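Side-chain contact in IL-4-inducing protein (Schistosoma mansoni, PDB 4EL6), which binds immunoglobulin E through a crystallin-type fold and thereby triggers basophils to release interleukin-4 without antigen: residues I22-S27 with P53-F58. Sequence-based numbering, arbitrary orientation.
Sequences IEVYKS and PYWYLF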
loop_
_atom_site.group_PDB
_atom_site.type_symbol
_atom_site.label_atom_id
_atom_site.label_comp_id
_atom_site.label_asym_id
_atom_site.label_seq_id
_atom_site.Cartn_x
_atom_site.Cartn_y
_atom_site.Cartn_z
ATOM N N ILE A 22 1.761 -1.030 -11.475
ATOM C CA ILE A 22 0.867 0.087 -11.427
ATOM C C ILE A 22 1.380 0.998 -10.338
ATOM O O ILE A 22 1.821 0.516 -9.315
ATOM C CB ILE A 22 -0.609 -0.330 -11.091
ATOM C CG1 ILE A 22 -1.195 -1.174 -12.207
ATOM C CG2 ILE A 22 -1.476 0.912 -10.917
ATOM C CD1 ILE A 22 -2.432 -1.920 -11.814
ATOM N N GLU A 23 1.296 2.315 -10.563
ATOM C CA GLU A 23 1.622 3.323 -9.566
ATOM C C GLU A 23 0.326 3.967 -9.047
ATOM O O GLU A 23 -0.613 4.299 -9.816
ATOM C CB GLU A 23 2.566 4.408 -10.116
ATOM C CG GLU A 23 3.947 3.893 -10.485
ATOM C CD GLU A 23 4.870 4.995 -11.017
ATOM O OE1 GLU A 23 6.098 4.909 -10.825
ATOM O OE2 GLU A 23 4.354 5.944 -11.616
ATOM N N VAL A 24 0.245 4.105 -7.742
ATOM C CA VAL A 24 -0.933 4.727 -7.141
ATOM C C VAL A 24 -0.450 6.018 -6.454
ATOM O O VAL A 24 0.539 6.001 -5.686
ATOM C CB VAL A 24 -1.594 3.776 -6.111
ATOM C CG1 VAL A 24 -2.685 4.447 -5.338
ATOM C CG2 VAL A 24 -2.145 2.502 -6.761
ATOM N N TYR A 25 -1.153 7.154 -6.690
ATOM C CA TYR A 25 -0.683 8.480 -6.290
ATOM C C TYR A 25 -1.444 9.118 -5.157
ATOM O O TYR A 25 -0.972 10.092 -4.532
ATOM C CB TYR A 25 -0.740 9.446 -7.490
ATOM C CG TYR A 25 0.054 8.918 -8.690
ATOM C CD1 TYR A 25 1.428 9.035 -8.729
ATOM C CD2 TYR A 25 -0.563 8.280 -9.710
ATOM C CE1 TYR A 25 2.159 8.547 -9.805
ATOM C CE2 TYR A 25 0.149 7.773 -10.786
ATOM C CZ TYR A 25 1.497 7.908 -10.822
ATOM O OH TYR A 25 2.186 7.422 -11.925
ATOM N N LYS A 26 -2.612 8.569 -4.842
ATOM C CA LYS A 26 -3.431 9.097 -3.801
ATOM C C LYS A 26 -4.393 8.020 -3.327
ATOM O O LYS A 26 -4.476 6.905 -3.894
ATOM C CB LYS A 26 -4.194 10.300 -4.284
ATOM C CG LYS A 26 -5.156 10.117 -5.386
ATOM C CD LYS A 26 -5.453 11.535 -5.925
ATOM C CE LYS A 26 -6.111 11.517 -7.302
ATOM N NZ LYS A 26 -6.588 12.891 -7.714
ATOM N N SER A 27 -5.028 8.354 -2.238
ATOM C CA SER A 27 -6.006 7.460 -1.591
ATOM C C SER A 27 -7.102 7.141 -2.566
ATOM O O SER A 27 -7.543 7.986 -3.409
ATOM C CB SER A 27 -6.612 8.079 -0.363
ATOM O OG SER A 27 -5.562 8.431 0.559
ATOM N N PRO A 53 6.270 9.300 3.113
ATOM C CA PRO A 53 4.996 8.669 2.811
ATOM C C PRO A 53 4.796 7.385 3.605
ATOM O O PRO A 53 5.759 6.703 4.005
ATOM C CB PRO A 53 5.092 8.350 1.343
ATOM C CG PRO A 53 6.548 8.291 1.049
ATOM C CD PRO A 53 7.180 9.272 1.970
ATOM N N TYR A 54 3.530 7.110 3.938
ATOM C CA TYR A 54 3.183 5.844 4.595
ATOM C C TYR A 54 1.867 5.409 3.991
ATOM O O TYR A 54 0.982 6.235 3.867
ATOM C CB TYR A 54 3.048 5.977 6.131
ATOM C CG TYR A 54 3.025 4.632 6.814
ATOM C CD1 TYR A 54 1.836 3.913 6.954
ATOM C CD2 TYR A 54 4.159 4.078 7.341
ATOM C CE1 TYR A 54 1.803 2.670 7.509
ATOM C CE2 TYR A 54 4.153 2.833 7.930
ATOM C CZ TYR A 54 2.945 2.136 8.041
ATOM O OH TYR A 54 2.927 0.908 8.593
ATOM N N TRP A 55 1.740 4.133 3.603
ATOM C CA TRP A 55 0.552 3.685 2.893
ATOM C C TRP A 55 -0.152 2.575 3.642
ATOM O O TRP A 55 0.493 1.668 4.146
ATOM C CB TRP A 55 0.923 3.206 1.512
ATOM C CG TRP A 55 1.402 4.275 0.566
ATOM C CD1 TRP A 55 2.682 4.839 0.466
ATOM C CD2 TRP A 55 0.597 4.938 -0.412
ATOM N NE1 TRP A 55 2.701 5.820 -0.536
ATOM C CE2 TRP A 55 1.481 5.877 -1.122
ATOM C CE3 TRP A 55 -0.747 4.809 -0.837
ATOM C CZ2 TRP A 55 1.009 6.613 -2.185
ATOM C CZ3 TRP A 55 -1.170 5.576 -1.930
ATOM C CH2 TRP A 55 -0.285 6.465 -2.545
ATOM N N TYR A 56 -1.479 2.643 3.755
ATOM C CA TYR A 56 -2.291 1.549 4.268
ATOM C C TYR A 56 -3.106 0.900 3.160
ATOM O O TYR A 56 -3.786 1.560 2.336
ATOM C CB TYR A 56 -3.238 2.085 5.336
ATOM C CG TYR A 56 -2.580 2.313 6.672
ATOM C CD1 TYR A 56 -2.041 1.240 7.366
ATOM C CD2 TYR A 56 -2.477 3.603 7.215
ATOM C CE1 TYR A 56 -1.446 1.439 8.606
ATOM C CE2 TYR A 56 -1.831 3.768 8.431
ATOM C CZ TYR A 56 -1.408 2.675 9.114
ATOM O OH TYR A 56 -0.790 2.869 10.342
ATOM N N LEU A 57 -3.042 -0.422 3.124
ATOM C CA LEU A 57 -3.849 -1.250 2.218
ATOM C C LEU A 57 -4.880 -2.012 3.020
ATOM O O LEU A 57 -4.562 -2.495 4.113
ATOM C CB LEU A 57 -2.993 -2.308 1.531
ATOM C CG LEU A 57 -1.652 -1.893 1.030
ATOM C CD1 LEU A 57 -0.876 -2.994 0.340
ATOM C CD2 LEU A 57 -1.772 -0.780 0.128
ATOM N N PHE A 58 -6.114 -2.085 2.530
ATOM C CA PHE A 58 -7.216 -2.641 3.215
ATOM C C PHE A 58 -7.914 -3.705 2.392
ATOM O O PHE A 58 -7.995 -3.571 1.150
ATOM C CB PHE A 58 -8.274 -1.526 3.436
ATOM C CG PHE A 58 -7.796 -0.430 4.319
ATOM C CD1 PHE A 58 -7.111 0.655 3.772
ATOM C CD2 PHE A 58 -8.066 -0.434 5.713
ATOM C CE1 PHE A 58 -6.725 1.707 4.571
ATOM C CE2 PHE A 58 -7.630 0.602 6.513
ATOM C CZ PHE A 58 -6.921 1.644 5.958
#
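With CG anti to its own carbonyl carbon (chi1 -68°) and the ring turned by a chi2 of 82°, Trp55 presents CZ3 and CH2, the far end of its indole, beside Val24, whose CG1, anti to the backbone N (chi1 172°), is the methyl that meets it. They do so inside the beta/gamma-crystallin fold, between its two antiparallel sheets: Val24 closes an outermost strand of one, and Trp55 sits on the central strand, 52-58, of the other. The apolar touch is made by one methyl, Val24 CG1, which lies 3.9 Å from Trp55 CZ3 at the six-membered end of the indole. Leu9, on the strand beside 21-24, packs against both side chains, and Ile90 of strand 89-95 also touches the indole, adding apolar contacts from both sheets.

The rest of the indole's contact is with backbone. Where the chain leaves the strand and turns through Tyr25 and Lys26, it passes the outer rim of the benzo ring: Tyr25 C and Lys26 N each lie at the ring's edge, near its plane, both 3.9 Å from Trp55 CH2. The side chains of Tyr25 and Lys26 leave the backbone away from the tryptophan. That of Tyr25 reaches back beside strand 21-24, where its OH gives a weak hydrogen bond of 2.6 Å to Glu23 OE2.

At the other end of the indole, Trp55 NE1 is hydrogen-bonded to the carbonyl oxygen of Tyr7, which satisfies the polar edge of this buried ring and helps fix its rotation. The bend after the strand is tied to strand 89-95 by Arg92, whose NH1 bonds to Tyr25 O and whose backbone N bonds to Ser27 OG. The closest approach of all is made by a carbonyl: Val24 O comes obliquely to the ring, 3.3 Å from Trp55 CH2.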